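Long-range contact in ricin B-like lectin (Macrolepiota procera, PDB 4IZX), which binds carbohydrates such as the disaccharide lactose through a ricin B-like beta-trefoil fold: residues 79-91 with 97-109. Residues are numbered along the deposited sequence; the frame is centred on the assembly and turned at random.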
ATOM      1  N   VAL A  79      -1.538  -6.716   9.999  1.00  7.97           N
ATOM      2  CA  VAL A  79      -1.803  -6.531  11.430  1.00  8.66           C
ATOM      3  C   VAL A  79      -3.244  -6.920  11.735  1.00  8.86           C
ATOM      4  O   VAL A  79      -4.123  -6.924  10.867  1.00  9.21           O
ATOM      5  CB  VAL A  79      -1.515  -5.089  11.885  1.00  9.71           C
ATOM      6  CG1 VAL A  79      -0.056  -4.763  11.705  1.00  9.52           C
ATOM      7  CG2 VAL A  79      -2.387  -4.050  11.196  1.00  9.35           C
ATOM      8  N   ASN A  80      -3.497  -7.252  12.990  1.00  9.71           N
ATOM      9  CA  ASN A  80      -4.804  -7.722  13.417  1.00 10.69           C
ATOM     10  C   ASN A  80      -5.876  -6.629  13.376  1.00 11.08           C
ATOM     11  O   ASN A  80      -6.980  -6.871  12.940  1.00 13.41           O
ATOM     12  CB  ASN A  80      -4.646  -8.291  14.833  1.00 12.00           C
ATOM     13  CG  ASN A  80      -5.909  -8.923  15.348  1.00 14.19           C
ATOM     14  OD1 ASN A  80      -6.616  -8.334  16.193  1.00 22.96           O
ATOM     15  ND2 ASN A  80      -6.199 -10.102  14.871  1.00 15.82           N
ATOM     16  N   ASP A  81      -5.541  -5.469  13.935  1.00 11.15           N
ATOM     17  CA  ASP A  81      -6.504  -4.406  14.150  1.00 12.75           C
ATOM     18  C   ASP A  81      -6.459  -3.450  12.922  1.00 11.41           C
ATOM     19  O   ASP A  81      -5.386  -3.218  12.350  1.00 11.80           O
ATOM     20  CB  ASP A  81      -6.130  -3.590  15.411  1.00 15.11           C
ATOM     21  CG  ASP A  81      -6.384  -4.284  16.713  1.00 19.06           C
ATOM     22  OD1 ASP A  81      -6.749  -5.466  16.725  1.00 24.41           O
ATOM     23  OD2 ASP A  81      -6.106  -3.610  17.718  1.00 27.41           O
ATOM     24  N   PRO A  82      -7.568  -2.794  12.584  1.00 10.68           N
ATOM     25  CA  PRO A  82      -7.557  -1.810  11.513  1.00 10.81           C
ATOM     26  C   PRO A  82      -6.535  -0.723  11.793  1.00 11.04           C
ATOM     27  O   PRO A  82      -6.438  -0.196  12.909  1.00 13.08           O
ATOM     28  CB  PRO A  82      -8.980  -1.250  11.528  1.00 12.88           C
ATOM     29  CG  PRO A  82      -9.813  -2.285  12.197  1.00 13.67           C
ATOM     30  CD  PRO A  82      -8.899  -2.942  13.164  1.00 13.12           C
ATOM     31  N   PHE A  83      -5.754  -0.406  10.780  1.00  9.41           N
ATOM     32  CA  PHE A  83      -4.736   0.632  10.865  1.00  9.02           C
ATOM     33  C   PHE A  83      -5.109   1.750   9.889  1.00  8.73           C
ATOM     34  O   PHE A  83      -5.313   1.515   8.699  1.00  8.50           O
ATOM     35  CB  PHE A  83      -3.354   0.077  10.524  1.00  9.26           C
ATOM     36  CG  PHE A  83      -2.246   1.067  10.675  1.00 10.41           C
ATOM     37  CD1 PHE A  83      -1.639   1.275  11.882  1.00 13.03           C
ATOM     38  CD2 PHE A  83      -1.869   1.849   9.612  1.00 10.12           C
ATOM     39  CE1 PHE A  83      -0.632   2.214  12.016  1.00 13.58           C
ATOM     40  CE2 PHE A  83      -0.862   2.786   9.741  1.00 11.97           C
ATOM     41  CZ  PHE A  83      -0.232   2.955  10.949  1.00 12.47           C
ATOM     42  N   GLU A  84      -5.218   2.965  10.403  1.00  8.23           N
ATOM     43  CA  GLU A  84      -5.641   4.114   9.601  1.00  8.09           C
ATOM     44  C   GLU A  84      -4.514   4.717   8.784  1.00  7.76           C
ATOM     45  O   GLU A  84      -3.406   4.966   9.289  1.00  8.97           O
ATOM     46  CB  GLU A  84      -6.297   5.181  10.472  1.00  9.03           C
ATOM     47  CG  GLU A  84      -7.720   4.819  10.897  1.00 10.66           C
ATOM     48  CD  GLU A  84      -8.412   5.910  11.693  1.00 11.99           C
ATOM     49  OE1 GLU A  84      -9.635   6.040  11.618  1.00 13.30           O
ATOM     50  OE2 GLU A  84      -7.724   6.619  12.455  1.00 14.70           O
ATOM     51  N   TRP A  85      -4.869   5.039   7.550  1.00  7.20           N
ATOM     52  CA  TRP A  85      -4.003   5.692   6.577  1.00  6.88           C
ATOM     53  C   TRP A  85      -4.674   6.953   6.051  1.00  6.84           C
ATOM     54  O   TRP A  85      -5.882   7.012   5.904  1.00  7.68           O
ATOM     55  CB  TRP A  85      -3.752   4.763   5.368  1.00  6.97           C
ATOM     56  CG  TRP A  85      -3.064   3.498   5.716  1.00  6.73           C
ATOM     57  CD1 TRP A  85      -3.627   2.280   5.896  1.00  7.27           C
ATOM     58  CD2 TRP A  85      -1.649   3.309   5.880  1.00  6.22           C
ATOM     59  NE1 TRP A  85      -2.644   1.332   6.149  1.00  7.58           N
ATOM     60  CE2 TRP A  85      -1.426   1.945   6.138  1.00  7.18           C
ATOM     61  CE3 TRP A  85      -0.539   4.165   5.849  1.00  7.25           C
ATOM     62  CZ2 TRP A  85      -0.141   1.419   6.327  1.00  7.75           C
ATOM     63  CZ3 TRP A  85       0.714   3.643   6.042  1.00  7.63           C
ATOM     64  CH2 TRP A  85       0.900   2.282   6.278  1.00  8.70           C
ATOM     65  N   HIS A  86      -3.861   7.947   5.689  1.00  6.68           N
ATOM     66  CA  HIS A  86      -4.323   9.057   4.873  1.00  7.45           C
ATOM     67  C   HIS A  86      -3.917   8.766   3.424  1.00  6.81           C
ATOM     68  O   HIS A  86      -2.806   8.342   3.159  1.00  8.96           O
ATOM     69  CB  HIS A  86      -3.708  10.385   5.301  1.00  8.36           C
ATOM     70  CG  HIS A  86      -4.292  10.942   6.572  1.00  9.62           C
ATOM     71  ND1 HIS A  86      -3.820  12.101   7.166  1.00 11.95           N
ATOM     72  CD2 HIS A  86      -5.346  10.529   7.318  1.00 10.25           C
ATOM     73  CE1 HIS A  86      -4.571  12.372   8.213  1.00 13.20           C
ATOM     74  NE2 HIS A  86      -5.499  11.440   8.329  1.00 12.25           N
ATOM     75  N   ILE A  87      -4.840   8.990   2.494  1.00  6.96           N
ATOM     76  CA  ILE A  87      -4.608   8.711   1.093  1.00  6.87           C
ATOM     77  C   ILE A  87      -4.902   9.974   0.307  1.00  6.82           C
ATOM     78  O   ILE A  87      -5.977  10.534   0.436  1.00  7.36           O
ATOM     79  CB  ILE A  87      -5.464   7.532   0.600  1.00  7.64           C
ATOM     80  CG1 ILE A  87      -5.162   6.278   1.429  1.00  8.53           C
ATOM     81  CG2 ILE A  87      -5.225   7.312  -0.881  1.00  8.49           C
ATOM     82  CD1 ILE A  87      -5.923   5.057   1.013  1.00 10.08           C
ATOM     83  N   TRP A  88      -3.929  10.429  -0.476  1.00  6.90           N
ATOM     84  CA  TRP A  88      -4.066  11.665  -1.220  1.00  7.74           C
ATOM     85  C   TRP A  88      -3.616  11.463  -2.633  1.00  7.76           C
ATOM     86  O   TRP A  88      -2.705  10.683  -2.900  1.00  8.31           O
ATOM     87  CB  TRP A  88      -3.229  12.808  -0.626  1.00  8.20           C
ATOM     88  CG  TRP A  88      -3.533  13.065   0.818  1.00  8.50           C
ATOM     89  CD1 TRP A  88      -2.657  12.966   1.867  1.00  9.76           C
ATOM     90  CD2 TRP A  88      -4.797  13.443   1.377  1.00  8.48           C
ATOM     91  NE1 TRP A  88      -3.312  13.218   3.040  1.00  9.50           N
ATOM     92  CE2 TRP A  88      -4.621  13.528   2.774  1.00  9.25           C
ATOM     93  CE3 TRP A  88      -6.062  13.724   0.833  1.00  8.92           C
ATOM     94  CZ2 TRP A  88      -5.698  13.831   3.639  1.00 10.67           C
ATOM     95  CZ3 TRP A  88      -7.108  14.022   1.692  1.00  9.94           C
ATOM     96  CH2 TRP A  88      -6.912  14.082   3.077  1.00 10.55           C
ATOM     97  N   ARG A  89      -4.197  12.215  -3.556  1.00  8.58           N
ATOM     98  CA  ARG A  89      -3.644  12.247  -4.915  1.00  8.80           C
ATOM     99  C   ARG A  89      -2.220  12.795  -4.886  1.00  9.73           C
ATOM    100  O   ARG A  89      -1.904  13.725  -4.138  1.00 10.67           O
ATOM    101  CB  ARG A  89      -4.481  13.134  -5.811  1.00 10.56           C
ATOM    102  CG  ARG A  89      -5.871  12.621  -6.021  1.00 10.94           C
ATOM    103  CD  ARG A  89      -5.961  11.532  -7.024  1.00 13.44           C
ATOM    104  NE  ARG A  89      -7.342  11.125  -7.231  1.00 12.76           N
ATOM    105  CZ  ARG A  89      -7.746  10.247  -8.139  1.00 14.51           C
ATOM    106  NH1 ARG A  89      -6.903   9.694  -9.006  1.00 16.31           N
ATOM    107  NH2 ARG A  89      -9.023   9.852  -8.132  1.00 15.58           N
ATOM    108  N   ASP A  90      -1.339  12.241  -5.712  1.00  9.98           N
ATOM    109  CA  ASP A  90      -0.015  12.792  -5.899  1.00  9.63           C
ATOM    110  C   ASP A  90      -0.108  14.170  -6.505  1.00 11.99           C
ATOM    111  O   ASP A  90      -0.920  14.395  -7.376  1.00 12.87           O
ATOM    112  CB  ASP A  90       0.813  11.883  -6.812  1.00  9.79           C
ATOM    113  CG  ASP A  90       2.209  12.448  -7.056  1.00  9.72           C
ATOM    114  OD1 ASP A  90       2.968  12.579  -6.076  1.00 10.99           O
ATOM    115  OD2 ASP A  90       2.504  12.765  -8.227  1.00 12.53           O
ATOM    116  N   GLU A  91       0.770  15.092  -6.081  1.00 13.47           N
ATOM    117  CA  GLU A  91       0.696  16.484  -6.501  1.00 15.90           C
ATOM    118  C   GLU A  91       1.051  16.610  -7.970  1.00 17.21           C
ATOM    119  O   GLU A  91       0.495  17.459  -8.667  1.00 19.73           O
ATOM    120  CB  GLU A  91       1.628  17.351  -5.653  1.00 20.59           C
ATOM    121  CG  GLU A  91       1.623  18.826  -6.032  1.00 34.38           C
ATOM    122  CD  GLU A  91       2.177  19.730  -4.934  1.00 55.00           C
ATOM    123  OE1 GLU A  91       2.623  19.213  -3.882  1.00 81.55           O
ATOM    124  OE2 GLU A  91       2.156  20.970  -5.115  1.00105.12           O
ATOM    125  N   PHE A  97      -1.679   8.105  -6.399  1.00  6.08           N
ATOM    126  CA  PHE A  97      -1.887   8.351  -5.000  1.00  6.27           C
ATOM    127  C   PHE A  97      -0.616   8.119  -4.190  1.00  6.21           C
ATOM    128  O   PHE A  97       0.269   7.342  -4.564  1.00  6.94           O
ATOM    129  CB  PHE A  97      -2.958   7.370  -4.443  1.00  7.25           C
ATOM    130  CG  PHE A  97      -4.318   7.565  -5.046  1.00  7.02           C
ATOM    131  CD1 PHE A  97      -5.234   8.415  -4.473  1.00  8.48           C
ATOM    132  CD2 PHE A  97      -4.700   6.873  -6.170  1.00  8.47           C
ATOM    133  CE1 PHE A  97      -6.514   8.510  -4.947  1.00 11.24           C
ATOM    134  CE2 PHE A  97      -5.962   7.000  -6.678  1.00 11.32           C
ATOM    135  CZ  PHE A  97      -6.872   7.809  -6.057  1.00 12.63           C
ATOM    136  N   ARG A  98      -0.593   8.759  -3.029  1.00  6.49           N
ATOM    137  CA  ARG A  98       0.329   8.474  -1.959  1.00  6.38           C
ATOM    138  C   ARG A  98      -0.458   8.054  -0.728  1.00  6.35           C
ATOM    139  O   ARG A  98      -1.567   8.539  -0.481  1.00  7.64           O
ATOM    140  CB  ARG A  98       1.192   9.705  -1.639  1.00  7.30           C
ATOM    141  CG  ARG A  98       2.144  10.022  -2.785  1.00  7.43           C
ATOM    142  CD  ARG A  98       2.844  11.341  -2.581  1.00  8.78           C
ATOM    143  NE  ARG A  98       3.770  11.617  -3.658  1.00  8.25           N
ATOM    144  CZ  ARG A  98       5.036  11.254  -3.689  1.00  7.51           C
ATOM    145  NH1 ARG A  98       5.578  10.660  -2.650  1.00  7.86           N
ATOM    146  NH2 ARG A  98       5.774  11.514  -4.760  1.00  8.51           N
ATOM    147  N   ILE A  99       0.131   7.164   0.069  1.00  6.32           N
ATOM    148  CA  ILE A  99      -0.522   6.563   1.221  1.00  6.08           C
ATOM    149  C   ILE A  99       0.372   6.850   2.420  1.00  6.15           C
ATOM    150  O   ILE A  99       1.521   6.377   2.467  1.00  6.27           O
ATOM    151  CB  ILE A  99      -0.758   5.067   0.993  1.00  6.61           C
ATOM    152  CG1 ILE A  99      -1.630   4.822  -0.268  1.00  7.25           C
ATOM    153  CG2 ILE A  99      -1.399   4.434   2.224  1.00  7.29           C
ATOM    154  CD1 ILE A  99      -1.766   3.364  -0.668  1.00  9.95           C
ATOM    155  N   PHE A 100      -0.109   7.690   3.309  1.00  6.67           N
ATOM    156  CA  PHE A 100       0.660   8.255   4.434  1.00  6.66           C
ATOM    157  C   PHE A 100       0.198   7.672   5.750  1.00  6.58           C
ATOM    158  O   PHE A 100      -0.979   7.532   6.026  1.00  7.12           O
ATOM    159  CB  PHE A 100       0.458   9.766   4.527  1.00  6.95           C
ATOM    160  CG  PHE A 100       1.156  10.577   3.481  1.00  6.75           C
ATOM    161  CD1 PHE A 100       0.573  10.833   2.269  1.00  7.88           C
ATOM    162  CD2 PHE A 100       2.376  11.152   3.766  1.00  8.22           C
ATOM    163  CE1 PHE A 100       1.210  11.638   1.341  1.00  9.47           C
ATOM    164  CE2 PHE A 100       3.037  11.917   2.841  1.00  9.81           C
ATOM    165  CZ  PHE A 100       2.442  12.198   1.651  1.00 10.43           C
ATOM    166  N   VAL A 101       1.145   7.502   6.682  1.00  7.22           N
ATOM    167  CA  VAL A 101       0.757   7.386   8.099  1.00  7.97           C
ATOM    168  C   VAL A 101       0.156   8.748   8.481  1.00  8.92           C
ATOM    169  O   VAL A 101       0.772   9.798   8.236  1.00  9.20           O
ATOM    170  CB  VAL A 101       1.938   7.032   9.021  1.00  8.64           C
ATOM    171  CG1 VAL A 101       1.505   6.976  10.481  1.00 10.24           C
ATOM    172  CG2 VAL A 101       2.584   5.706   8.585  1.00  9.20           C
ATOM    173  N   PRO A 102      -1.039   8.741   9.087  1.00  8.46           N
ATOM    174  CA  PRO A 102      -1.718  10.008   9.323  1.00 10.09           C
ATOM    175  C   PRO A 102      -0.897  10.999  10.075  1.00 11.14           C
ATOM    176  O   PRO A 102      -0.250  10.646  11.072  1.00 12.39           O
ATOM    177  CB  PRO A 102      -2.948   9.598  10.125  1.00 10.81           C
ATOM    178  CG  PRO A 102      -3.267   8.242   9.584  1.00 10.97           C
ATOM    179  CD  PRO A 102      -1.915   7.602   9.435  1.00  9.26           C
ATOM    180  N   PHE A 103      -0.897  12.238   9.560  1.00 14.04           N
ATOM    181  CA  PHE A 103      -0.269  13.392  10.214  1.00 18.28           C
ATOM    182  C   PHE A 103       1.245  13.274  10.289  1.00 17.03           C
ATOM    183  O   PHE A 103       1.898  13.956  11.057  1.00 21.58           O
ATOM    184  CB  PHE A 103      -0.875  13.605  11.587  1.00 22.25           C
ATOM    185  CG  PHE A 103      -2.384  13.747  11.565  1.00 22.29           C
ATOM    186  CD1 PHE A 103      -2.995  14.814  10.921  1.00 26.82           C
ATOM    187  CD2 PHE A 103      -3.166  12.790  12.135  1.00 27.26           C
ATOM    188  CE1 PHE A 103      -4.379  14.927  10.881  1.00 27.04           C
ATOM    189  CE2 PHE A 103      -4.533  12.908  12.147  1.00 26.74           C
ATOM    190  CZ  PHE A 103      -5.146  13.960  11.501  1.00 27.18           C
ATOM    191  N   THR A 104       1.814  12.466   9.399  1.00 13.37           N
ATOM    192  CA  THR A 104       3.252  12.371   9.249  1.00 12.79           C
ATOM    193  C   THR A 104       3.601  12.631   7.790  1.00 11.34           C
ATOM    194  O   THR A 104       2.731  12.611   6.897  1.00 13.20           O
ATOM    195  CB  THR A 104       3.803  10.982   9.612  1.00 11.87           C
ATOM    196  OG1 THR A 104       3.581  10.052   8.548  1.00 10.33           O
ATOM    197  CG2 THR A 104       3.189  10.461  10.922  1.00 14.25           C
ATOM    198  N   ASN A 105       4.909  12.738   7.542  1.00 11.73           N
ATOM    199  CA  ASN A 105       5.433  12.828   6.197  1.00 12.83           C
ATOM    200  C   ASN A 105       5.946  11.480   5.686  1.00  9.07           C
ATOM    201  O   ASN A 105       6.661  11.448   4.685  1.00 10.08           O
ATOM    202  CB  ASN A 105       6.582  13.838   6.173  1.00 19.05           C
ATOM    203  CG  ASN A 105       6.104  15.254   6.333  1.00 26.74           C
ATOM    204  OD1 ASN A 105       5.195  15.702   5.627  1.00 39.41           O
ATOM    205  ND2 ASN A 105       6.754  15.991   7.213  1.00 39.95           N
ATOM    206  N   TYR A 106       5.579  10.376   6.342  1.00  8.52           N
ATOM    207  CA  TYR A 106       5.981   9.041   5.899  1.00  7.97           C
ATOM    208  C   TYR A 106       4.923   8.416   5.050  1.00  8.12           C
ATOM    209  O   TYR A 106       3.751   8.303   5.430  1.00  9.00           O
ATOM    210  CB  TYR A 106       6.237   8.144   7.116  1.00  9.42           C
ATOM    211  CG  TYR A 106       7.416   8.586   7.953  1.00  9.39           C
ATOM    212  CD1 TYR A 106       8.707   8.459   7.469  1.00 10.78           C
ATOM    213  CD2 TYR A 106       7.213   9.086   9.204  1.00 12.31           C
ATOM    214  CE1 TYR A 106       9.780   8.916   8.186  1.00 12.61           C
ATOM    215  CE2 TYR A 106       8.279   9.495   9.966  1.00 15.90           C
ATOM    216  CZ  TYR A 106       9.548   9.429   9.432  1.00 15.91           C
ATOM    217  OH  TYR A 106      10.602   9.829  10.209  1.00 30.28           O
ATOM    218  N   ASN A 107       5.312   8.034   3.825  1.00  7.32           N
ATOM    219  CA  ASN A 107       4.412   7.388   2.872  1.00  7.06           C
ATOM    220  C   ASN A 107       4.962   6.075   2.366  1.00  6.28           C
ATOM    221  O   ASN A 107       6.174   5.809   2.412  1.00  7.22           O
ATOM    222  CB  ASN A 107       3.935   8.331   1.759  1.00  6.80           C
ATOM    223  CG  ASN A 107       4.989   8.909   0.834  1.00  7.50           C
ATOM    224  OD1 ASN A 107       4.634   9.803   0.018  1.00  8.04           O
ATOM    225  ND2 ASN A 107       6.212   8.439   0.842  1.00  7.45           N
ATOM    226  N   LEU A 108       4.073   5.249   1.820  1.00  6.20           N
ATOM    227  CA  LEU A 108       4.473   3.976   1.262  1.00  6.70           C
ATOM    228  C   LEU A 108       5.463   4.160   0.146  1.00  6.21           C
ATOM    229  O   LEU A 108       5.293   4.984  -0.745  1.00  7.28           O
ATOM    230  CB  LEU A 108       3.239   3.212   0.722  1.00  6.90           C
ATOM    231  CG  LEU A 108       2.590   2.259   1.716  1.00  7.85           C
ATOM    232  CD1 LEU A 108       2.080   2.967   2.950  1.00  7.51           C
ATOM    233  CD2 LEU A 108       1.452   1.529   1.041  1.00  8.32           C
ATOM    234  N   ASP A 109       6.473   3.285   0.130  1.00  6.68           N
ATOM    235  CA  ASP A 109       7.648   3.366  -0.733  1.00  6.68           C
ATOM    236  C   ASP A 109       7.994   1.912  -1.090  1.00  6.88           C
ATOM    237  O   ASP A 109       8.234   1.086  -0.213  1.00  7.69           O
ATOM    238  CB  ASP A 109       8.747   4.094   0.093  1.00  7.62           C
ATOM    239  CG  ASP A 109      10.090   4.195  -0.587  1.00  7.85           C
ATOM    240  OD1 ASP A 109      10.696   3.133  -0.891  1.00  8.88           O
ATOM    241  OD2 ASP A 109      10.549   5.341  -0.802  1.00  8.26           O
TER
HETATM  242  O   HOH W   1       5.199  14.107  -6.544  1.00 18.21           O
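His86 and Phe100 form one hydrogen-bonded pair, and Trp88 and Arg98 the next, in the antiparallel hairpin of strands 86-89 and 97-100, whose axes approach to 4.6 Å in this beta-trefoil. Four backbone hydrogen bonds join the strands, among them Phe100 N to His86 O at 2.8 Å. On one face of the hairpin Ile87 and Ile99 run alongside each other, CG1 against CG1, and CG2 of Ile87 reaches the ring of Phe97. Arg89 starts away from the partner strand, but the bend at its second torsion (chi2 -79°) folds the chain back, tilting one face of the guanidinium over the CZ rim of the Phe97 ring, with Arg89 CZ 3.3 Å from Phe97 CZ. Ile87, Arg89 and Phe97 line the pocket that holds benzamidine here, probably a crystallisation additive.

Next to His86, the Trp85 indole is sandwiched between Phe83 on one face and CG2 of Ile99 on the other. Its six-membered ring also meets Leu108, whose CD1 is 3.4 Å from Trp85 CZ3, while its NE1 bonds to the carbonyl of Leu64. On the opposite face of the hairpin from Ile87, His86 lies over the type II turn 101-104: Pro102 CB sits 3.7 Å from the centroid of the imidazole in a CH-pi contact, and the CE1 edge of His86 points into the face of Phe103, a T-shaped pair with planes at 77°.

Past Arg89, Asp90 and Arg98 form a salt bridge. Asn107 and Gln133 take up Arg98 NH1, which should fix the guanidinium's rotation. Arg98 NE, with Asp90 OD1 in the guanidinium plane, donates to the anti side of that oxygen at 2.7 Å, and a water donates to the same OD1.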